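Local atomic coordinates of suppressor protein MPT5 (Saccharomyces cerevisiae, PDB entry 5BZ1), a protein that binds specific sequences in the 3'-untranslated regions of target mRNAs through its Pumilio-repeat domain and regulates their expression after transcription. Residues I304-L309 and I369-E374; L326-Y331 and V392-E397. All blocks are in the same frame, centred on the assembly; numbering follows the deposited sequence.

Interaction 1. Residues I304-L309 and I369-E374; sequences IFTVNL and IVLTKE
Thr-306 and Leu-371 lie opposite in register on two neighbouring helices, with their CA atoms 8.0 Å apart, and Leu-309 and Thr-372 come slightly nearer, CA to CA 7.5 Å. Residues 304-307 are the last turn of helix 288-307. Residues 369-374 lie within helix 354-375. The chain leaves helical geometry at Asn-308, which sits just before the short helix 309-312. Its side chain turns back over the turn it has left: Asn-308 ND2 donates to Ile-304 O at 2.8 Å. Asn-308 N also donates to Ile-304 O, from the opposite face of that carbonyl plane. One carbonyl oxygen at the helix end is thus gripped twice.

Leu-309 has the largest share of the contact. Its CG is anti to the backbone N (chi1 176°), and its two methyls meet different parts of the other helix. Leu-309 CD2 packs on Leu-371 CB at 3.6 Å. Leu-309 CD1 lies 3.7 Å from Thr-372 OG1, with the two side chains crossing at about a right angle. That hydroxyl is bonded back to Leu-368 O in its own helix, so its contact with the leucine is plain packing. The contact belongs to the C-terminal end of the all-helical PUF domain, where Pumilio repeat 8, which includes residues 304-309, is covered by helix 354-375. Leu-322 of helix 318-326 also touches Leu-309, and Leu-326 touches Thr-372.

Thr-306 and Leu-371 are both partly exposed; Thr-306 CG2 meets Leu-371 CD1 at 3.7 Å, again with the side chains nearly perpendicular. Thr-306 CG2 is anti to the backbone N, which presents the methyl to the leucine. Thr-306 OG1 bonds instead to Ile-302 O, one turn back.

Interaction 2. Residues L326-Y331 and V392-E397; sequences LDVKNY and VKAYAE
The loop that follows helix 318-326 in Pumilio repeat 8 packs against helix 385-398, close to the C-terminus of the modelled chain. Val-328 faces this helix, with its CA 5.8 Å from Tyr-395 CA. Val-328 CG1 lies 4.2 Å from Ala-394 CB and also rests near the Ala-394 carbonyl. An Asx turn shapes the loop at this point: Asp-327 OD1 accepts from Lys-329 N at 3.3 Å, from above the carboxylate plane.

The Tyr-331 side chain folds back along its own loop. Its CG sits between the backbone N and carbonyl carbon (chi1 60°), and Val-328 CA lies over one face of the ring, toward its rim. Tyr-331 OH donates to Leu-326 O at 2.8 Å, from well above the carbonyl plane. The same hydroxyl lies 3.7 Å from Tyr-395 CD1, which comes to the edge of the Tyr-331 ring, near its plane. The two side chains cross at about a right angle. Phe-361 meets the Tyr-331 ring edge-to-face, and Phe-265 also packs on it. With an alanine here, Leu-326 O would probably lose this donor, and a gap is likely to open beside Tyr-395 and Val-328.

Overall arrangement
Interactions 1 and 2 lie about 14 Å apart, centre to centre, at the C-terminal end of the PUF domain. Both join Pumilio repeat 8 to the helices that follow it, and each is partly buried. Interaction 1 uses helix 354-375, whereas interaction 2 uses helix 385-398, the next helix in the chain. They touch directly: Ile-369 CD1 packs on Leu-326 CD2 at 3.7 Å, and Ile-369 CG1 lies 3.8 Å from Tyr-395 CG. Interaction 1 is packing of leucines and threonines where helix 288-307 ends and helix 309-312 begins. Interaction 2 is loop against helix, with a buried tyrosine bonded inside its own loop. Neither has a hydrogen bond across its segments.

Interaction 1. Residues I304-L309 and I369-E374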
ATOM      1  N   ILE A 304      -2.903 -13.861 -28.553  1.00 40.66           N
ATOM      2  CA  ILE A 304      -3.806 -14.516 -27.613  1.00 39.51           C
ATOM      3  C   ILE A 304      -5.221 -13.937 -27.691  1.00 38.85           C
ATOM      4  O   ILE A 304      -6.202 -14.679 -27.753  1.00 41.43           O
ATOM      5  CB  ILE A 304      -3.276 -14.404 -26.173  1.00 42.72           C
ATOM      6  CG1 ILE A 304      -1.945 -15.145 -26.034  1.00 46.38           C
ATOM      7  CG2 ILE A 304      -4.290 -14.942 -25.179  1.00 36.87           C
ATOM      8  CD1 ILE A 304      -1.288 -14.974 -24.676  1.00 46.45           C
ATOM      9  N   PHE A 305      -5.319 -12.611 -27.689  1.00 34.65           N
ATOM     10  CA  PHE A 305      -6.605 -11.932 -27.806  1.00 37.53           C
ATOM     11  C   PHE A 305      -7.262 -12.179 -29.162  1.00 37.66           C
ATOM     12  O   PHE A 305      -8.486 -12.164 -29.276  1.00 37.67           O
ATOM     13  CB  PHE A 305      -6.442 -10.429 -27.563  1.00 32.65           C
ATOM     14  CG  PHE A 305      -6.431 -10.048 -26.111  1.00 32.35           C
ATOM     15  CD1 PHE A 305      -7.290  -9.069 -25.636  1.00 31.85           C
ATOM     16  CD2 PHE A 305      -5.570 -10.672 -25.217  1.00 37.76           C
ATOM     17  CE1 PHE A 305      -7.287  -8.712 -24.294  1.00 32.34           C
ATOM     18  CE2 PHE A 305      -5.566 -10.320 -23.875  1.00 34.83           C
ATOM     19  CZ  PHE A 305      -6.425  -9.341 -23.418  1.00 27.88           C
ATOM     20  N   THR A 306      -6.445 -12.402 -30.187  1.00 36.97           N
ATOM     21  CA  THR A 306      -6.963 -12.706 -31.519  1.00 39.05           C
ATOM     22  C   THR A 306      -7.577 -14.108 -31.553  1.00 40.36           C
ATOM     23  O   THR A 306      -8.700 -14.291 -32.030  1.00 42.78           O
ATOM     24  CB  THR A 306      -5.871 -12.577 -32.598  1.00 42.16           C
ATOM     25  OG1 THR A 306      -5.392 -11.226 -32.634  1.00 41.32           O
ATOM     26  CG2 THR A 306      -6.419 -12.948 -33.972  1.00 41.10           C
ATOM     27  N   VAL A 307      -6.837 -15.089 -31.045  1.00 41.52           N
ATOM     28  CA  VAL A 307      -7.324 -16.460 -30.958  1.00 46.29           C
ATOM     29  C   VAL A 307      -8.608 -16.546 -30.126  1.00 46.20           C
ATOM     30  O   VAL A 307      -9.553 -17.245 -30.497  1.00 41.80           O
ATOM     31  CB  VAL A 307      -6.242 -17.402 -30.378  1.00 48.54           C
ATOM     32  CG1 VAL A 307      -6.819 -18.773 -30.069  1.00 49.03           C
ATOM     33  CG2 VAL A 307      -5.066 -17.532 -31.345  1.00 46.93           C
ATOM     34  N   ASN A 308      -8.644 -15.813 -29.018  1.00 38.91           N
ATOM     35  CA  ASN A 308      -9.763 -15.881 -28.081  1.00 36.57           C
ATOM     36  C   ASN A 308     -10.765 -14.739 -28.233  1.00 38.44           C
ATOM     37  O   ASN A 308     -11.535 -14.464 -27.313  1.00 36.32           O
ATOM     38  CB  ASN A 308      -9.242 -15.916 -26.639  1.00 35.38           C
ATOM     39  CG  ASN A 308      -8.401 -17.141 -26.354  1.00 44.29           C
ATOM     40  OD1 ASN A 308      -8.925 -18.211 -26.043  1.00 48.33           O
ATOM     41  ND2 ASN A 308      -7.086 -16.991 -26.459  1.00 45.86           N
ATOM     42  N   LEU A 309     -10.759 -14.090 -29.395  1.00 38.63           N
ATOM     43  CA  LEU A 309     -11.578 -12.898 -29.635  1.00 39.79           C
ATOM     44  C   LEU A 309     -13.069 -13.136 -29.401  1.00 41.65           C
ATOM     45  O   LEU A 309     -13.767 -12.278 -28.857  1.00 43.48           O
ATOM     46  CB  LEU A 309     -11.343 -12.376 -31.057  1.00 38.37           C
ATOM     47  CG  LEU A 309     -12.176 -11.190 -31.546  1.00 36.22           C
ATOM     48  CD1 LEU A 309     -12.011  -9.982 -30.642  1.00 35.10           C
ATOM     49  CD2 LEU A 309     -11.802 -10.832 -32.973  1.00 39.68           C
ATOM     50  N   ILE A 369      -8.457  -5.934 -35.716  1.00 34.56           N
ATOM     51  CA  ILE A 369      -9.504  -4.960 -36.005  1.00 41.22           C
ATOM     52  C   ILE A 369     -10.540  -5.517 -36.988  1.00 47.57           C
ATOM     53  O   ILE A 369     -11.747  -5.392 -36.766  1.00 47.41           O
ATOM     54  CB  ILE A 369      -8.914  -3.642 -36.559  1.00 45.81           C
ATOM     55  CG1 ILE A 369      -8.188  -2.867 -35.456  1.00 47.45           C
ATOM     56  CG2 ILE A 369     -10.005  -2.772 -37.160  1.00 39.13           C
ATOM     57  CD1 ILE A 369      -9.094  -2.411 -34.329  1.00 44.99           C
ATOM     58  N   VAL A 370     -10.071  -6.132 -38.073  1.00 45.96           N
ATOM     59  CA  VAL A 370     -10.984  -6.657 -39.084  1.00 46.05           C
ATOM     60  C   VAL A 370     -11.789  -7.848 -38.555  1.00 37.25           C
ATOM     61  O   VAL A 370     -12.969  -7.988 -38.868  1.00 45.68           O
ATOM     62  CB  VAL A 370     -10.275  -6.989 -40.435  1.00 64.88           C
ATOM     63  CG1 VAL A 370      -9.417  -5.823 -40.890  1.00 65.04           C
ATOM     64  CG2 VAL A 370      -9.428  -8.248 -40.330  1.00 67.38           C
ATOM     65  N   LEU A 371     -11.158  -8.692 -37.742  1.00 35.65           N
ATOM     66  CA  LEU A 371     -11.860  -9.817 -37.132  1.00 41.89           C
ATOM     67  C   LEU A 371     -12.917  -9.309 -36.152  1.00 43.04           C
ATOM     68  O   LEU A 371     -14.009  -9.871 -36.053  1.00 39.50           O
ATOM     69  CB  LEU A 371     -10.883 -10.763 -36.430  1.00 38.13           C
ATOM     70  CG  LEU A 371      -9.958 -11.602 -37.311  1.00 44.19           C
ATOM     71  CD1 LEU A 371      -9.047 -12.479 -36.466  1.00 48.12           C
ATOM     72  CD2 LEU A 371     -10.771 -12.453 -38.264  1.00 40.80           C
ATOM     73  N   THR A 372     -12.585  -8.236 -35.439  1.00 42.85           N
ATOM     74  CA  THR A 372     -13.527  -7.602 -34.523  1.00 34.90           C
ATOM     75  C   THR A 372     -14.736  -7.037 -35.277  1.00 34.47           C
ATOM     76  O   THR A 372     -15.879  -7.221 -34.855  1.00 34.22           O
ATOM     77  CB  THR A 372     -12.851  -6.486 -33.702  1.00 33.30           C
ATOM     78  OG1 THR A 372     -11.786  -7.042 -32.920  1.00 29.46           O
ATOM     79  CG2 THR A 372     -13.849  -5.826 -32.773  1.00 34.14           C
ATOM     80  N   LYS A 373     -14.474  -6.363 -36.396  1.00 33.89           N
ATOM     81  CA  LYS A 373     -15.529  -5.768 -37.215  1.00 41.75           C
ATOM     82  C   LYS A 373     -16.498  -6.829 -37.746  1.00 46.53           C
ATOM     83  O   LYS A 373     -17.706  -6.596 -37.806  1.00 47.64           O
ATOM     84  CB  LYS A 373     -14.923  -4.976 -38.380  1.00 43.93           C
ATOM     85  CG  LYS A 373     -15.900  -4.029 -39.080  1.00 51.36           C
ATOM     86  CD  LYS A 373     -15.378  -3.574 -40.444  1.00 65.75           C
ATOM     87  CE  LYS A 373     -14.167  -2.654 -40.333  1.00 72.85           C
ATOM     88  NZ  LYS A 373     -14.538  -1.208 -40.324  1.00 80.29           N
ATOM     89  N   GLU A 374     -15.964  -7.990 -38.125  1.00 46.34           N
ATOM     90  CA  GLU A 374     -16.783  -9.093 -38.629  1.00 49.27           C
ATOM     91  C   GLU A 374     -17.729  -9.629 -37.552  1.00 46.12           C
ATOM     92  O   GLU A 374     -18.809 -10.135 -37.859  1.00 45.15           O
ATOM     93  CB  GLU A 374     -15.898 -10.241 -39.133  1.00 52.69           C
ATOM     94  CG  GLU A 374     -15.020  -9.929 -40.339  1.00 64.28           C
ATOM     95  CD  GLU A 374     -14.135 -11.108 -40.725  1.00 70.06           C
ATOM     96  OE1 GLU A 374     -13.944 -12.007 -39.878  1.00 61.97           O
ATOM     97  OE2 GLU A 374     -13.636 -11.135 -41.871  1.00 79.18           O
TER

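Interaction 2. Residues L326-Y331 and V392-E397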
ATOM      1  N   LEU A 326      -7.485  -2.521 -28.231  1.00 34.90           N
ATOM      2  CA  LEU A 326      -7.921  -2.041 -29.545  1.00 34.96           C
ATOM      3  C   LEU A 326      -7.864  -0.520 -29.690  1.00 35.17           C
ATOM      4  O   LEU A 326      -7.914   0.003 -30.806  1.00 40.71           O
ATOM      5  CB  LEU A 326      -9.344  -2.528 -29.849  1.00 37.31           C
ATOM      6  CG  LEU A 326      -9.567  -4.015 -30.127  1.00 43.44           C
ATOM      7  CD1 LEU A 326     -11.036  -4.317 -30.369  1.00 46.79           C
ATOM      8  CD2 LEU A 326      -8.750  -4.449 -31.318  1.00 45.93           C
ATOM      9  N   ASP A 327      -7.757   0.185 -28.567  1.00 34.60           N
ATOM     10  CA  ASP A 327      -7.847   1.648 -28.561  1.00 33.88           C
ATOM     11  C   ASP A 327      -6.619   2.328 -29.176  1.00 33.66           C
ATOM     12  O   ASP A 327      -5.541   2.340 -28.577  1.00 35.59           O
ATOM     13  CB  ASP A 327      -8.060   2.157 -27.135  1.00 34.72           C
ATOM     14  CG  ASP A 327      -8.549   3.593 -27.093  1.00 45.28           C
ATOM     15  OD1 ASP A 327      -8.622   4.241 -28.159  1.00 45.58           O
ATOM     16  OD2 ASP A 327      -8.849   4.077 -25.983  1.00 50.44           O
ATOM     17  N   VAL A 328      -6.804   2.916 -30.358  1.00 31.82           N
ATOM     18  CA  VAL A 328      -5.720   3.554 -31.107  1.00 41.59           C
ATOM     19  C   VAL A 328      -5.070   4.725 -30.350  1.00 43.38           C
ATOM     20  O   VAL A 328      -3.952   5.135 -30.669  1.00 45.95           O
ATOM     21  CB  VAL A 328      -6.202   4.006 -32.510  1.00 41.70           C
ATOM     22  CG1 VAL A 328      -7.010   5.294 -32.412  1.00 42.52           C
ATOM     23  CG2 VAL A 328      -5.024   4.181 -33.458  1.00 41.76           C
ATOM     24  N   LYS A 329      -5.762   5.249 -29.339  1.00 41.99           N
ATOM     25  CA  LYS A 329      -5.197   6.295 -28.491  1.00 44.59           C
ATOM     26  C   LYS A 329      -3.949   5.803 -27.765  1.00 46.60           C
ATOM     27  O   LYS A 329      -3.034   6.578 -27.480  1.00 50.22           O
ATOM     28  CB  LYS A 329      -6.227   6.772 -27.468  1.00 49.85           C
ATOM     29  CG  LYS A 329      -7.201   7.800 -28.011  1.00 61.57           C
ATOM     30  CD  LYS A 329      -8.377   7.990 -27.066  1.00 68.54           C
ATOM     31  CE  LYS A 329      -9.470   8.837 -27.705  1.00 74.40           C
ATOM     32  NZ  LYS A 329     -10.705   8.878 -26.868  1.00 74.04           N
ATOM     33  N   ASN A 330      -3.920   4.507 -27.477  1.00 42.38           N
ATOM     34  CA  ASN A 330      -2.824   3.907 -26.734  1.00 47.78           C
ATOM     35  C   ASN A 330      -1.584   3.610 -27.576  1.00 49.71           C
ATOM     36  O   ASN A 330      -0.491   3.458 -27.031  1.00 53.08           O
ATOM     37  CB  ASN A 330      -3.295   2.620 -26.047  1.00 48.72           C
ATOM     38  CG  ASN A 330      -4.378   2.866 -25.014  1.00 45.75           C
ATOM     39  OD1 ASN A 330      -4.485   3.958 -24.457  1.00 47.58           O
ATOM     40  ND2 ASN A 330      -5.183   1.841 -24.748  1.00 39.53           N
ATOM     41  N   TYR A 331      -1.748   3.528 -28.895  1.00 49.32           N
ATOM     42  CA  TYR A 331      -0.663   3.046 -29.752  1.00 46.83           C
ATOM     43  C   TYR A 331      -0.501   3.749 -31.105  1.00 49.22           C
ATOM     44  O   TYR A 331       0.164   3.219 -31.996  1.00 53.52           O
ATOM     45  CB  TYR A 331      -0.795   1.533 -29.975  1.00 42.63           C
ATOM     46  CG  TYR A 331      -2.092   1.104 -30.631  1.00 40.53           C
ATOM     47  CD1 TYR A 331      -2.269   1.217 -32.003  1.00 42.53           C
ATOM     48  CD2 TYR A 331      -3.128   0.565 -29.881  1.00 40.24           C
ATOM     49  CE1 TYR A 331      -3.439   0.823 -32.607  1.00 41.25           C
ATOM     50  CE2 TYR A 331      -4.304   0.163 -30.479  1.00 37.50           C
ATOM     51  CZ  TYR A 331      -4.454   0.297 -31.843  1.00 41.50           C
ATOM     52  OH  TYR A 331      -5.621  -0.097 -32.453  1.00 43.31           O
ATOM     53  N   VAL A 392     -13.181   0.620 -33.670  1.00 29.22           N
ATOM     54  CA  VAL A 392     -12.904   0.117 -35.013  1.00 32.31           C
ATOM     55  C   VAL A 392     -12.827   1.284 -35.992  1.00 39.33           C
ATOM     56  O   VAL A 392     -11.910   1.372 -36.807  1.00 36.37           O
ATOM     57  CB  VAL A 392     -13.994  -0.873 -35.476  1.00 36.72           C
ATOM     58  CG1 VAL A 392     -13.949  -1.070 -36.986  1.00 34.91           C
ATOM     59  CG2 VAL A 392     -13.852  -2.206 -34.750  1.00 35.04           C
ATOM     60  N   LYS A 393     -13.798   2.186 -35.886  1.00 39.36           N
ATOM     61  CA  LYS A 393     -13.870   3.377 -36.726  1.00 40.78           C
ATOM     62  C   LYS A 393     -12.675   4.308 -36.508  1.00 41.64           C
ATOM     63  O   LYS A 393     -12.115   4.846 -37.463  1.00 41.13           O
ATOM     64  CB  LYS A 393     -15.181   4.116 -36.447  1.00 45.71           C
ATOM     65  CG  LYS A 393     -15.160   5.608 -36.730  1.00 57.28           C
ATOM     66  CD  LYS A 393     -15.792   5.937 -38.072  1.00 65.00           C
ATOM     67  CE  LYS A 393     -16.538   7.263 -38.006  1.00 70.79           C
ATOM     68  NZ  LYS A 393     -17.021   7.709 -39.339  1.00 75.21           N
ATOM     69  N   ALA A 394     -12.286   4.484 -35.248  1.00 35.90           N
ATOM     70  CA  ALA A 394     -11.165   5.352 -34.895  1.00 39.32           C
ATOM     71  C   ALA A 394      -9.841   4.826 -35.449  1.00 36.50           C
ATOM     72  O   ALA A 394      -8.978   5.607 -35.851  1.00 36.01           O
ATOM     73  CB  ALA A 394     -11.082   5.522 -33.388  1.00 37.98           C
ATOM     74  N   TYR A 395      -9.680   3.505 -35.453  1.00 36.13           N
ATOM     75  CA  TYR A 395      -8.523   2.878 -36.085  1.00 40.36           C
ATOM     76  C   TYR A 395      -8.472   3.234 -37.565  1.00 40.21           C
ATOM     77  O   TYR A 395      -7.413   3.567 -38.096  1.00 42.70           O
ATOM     78  CB  TYR A 395      -8.577   1.354 -35.928  1.00 36.78           C
ATOM     79  CG  TYR A 395      -7.466   0.616 -36.651  1.00 44.36           C
ATOM     80  CD1 TYR A 395      -6.235   0.410 -36.043  1.00 43.95           C
ATOM     81  CD2 TYR A 395      -7.651   0.121 -37.937  1.00 42.21           C
ATOM     82  CE1 TYR A 395      -5.217  -0.262 -36.698  1.00 49.65           C
ATOM     83  CE2 TYR A 395      -6.639  -0.552 -38.598  1.00 48.19           C
ATOM     84  CZ  TYR A 395      -5.426  -0.740 -37.973  1.00 53.93           C
ATOM     85  OH  TYR A 395      -4.420  -1.408 -38.628  1.00 63.47           O
ATOM     86  N   ALA A 396      -9.622   3.149 -38.229  1.00 39.12           N
ATOM     87  CA  ALA A 396      -9.711   3.453 -39.654  1.00 40.33           C
ATOM     88  C   ALA A 396      -9.348   4.910 -39.945  1.00 40.54           C
ATOM     89  O   ALA A 396      -8.634   5.201 -40.905  1.00 46.84           O
ATOM     90  CB  ALA A 396     -11.103   3.141 -40.176  1.00 40.05           C
ATOM     91  N   GLU A 397      -9.848   5.820 -39.113  1.00 39.68           N
ATOM     92  CA  GLU A 397      -9.598   7.247 -39.288  1.00 43.48           C
ATOM     93  C   GLU A 397      -8.124   7.613 -39.107  1.00 47.91           C
ATOM     94  O   GLU A 397      -7.654   8.613 -39.650  1.00 51.72           O
ATOM     95  CB  GLU A 397     -10.462   8.064 -38.324  1.00 43.72           C
ATOM     96  CG  GLU A 397     -11.954   8.064 -38.653  1.00 50.25           C
ATOM     97  CD  GLU A 397     -12.773   8.835 -37.633  1.00 59.42           C
ATOM     98  OE1 GLU A 397     -12.235   9.151 -36.550  1.00 57.60           O
ATOM     99  OE2 GLU A 397     -13.955   9.126 -37.915  1.00 66.90           O
TER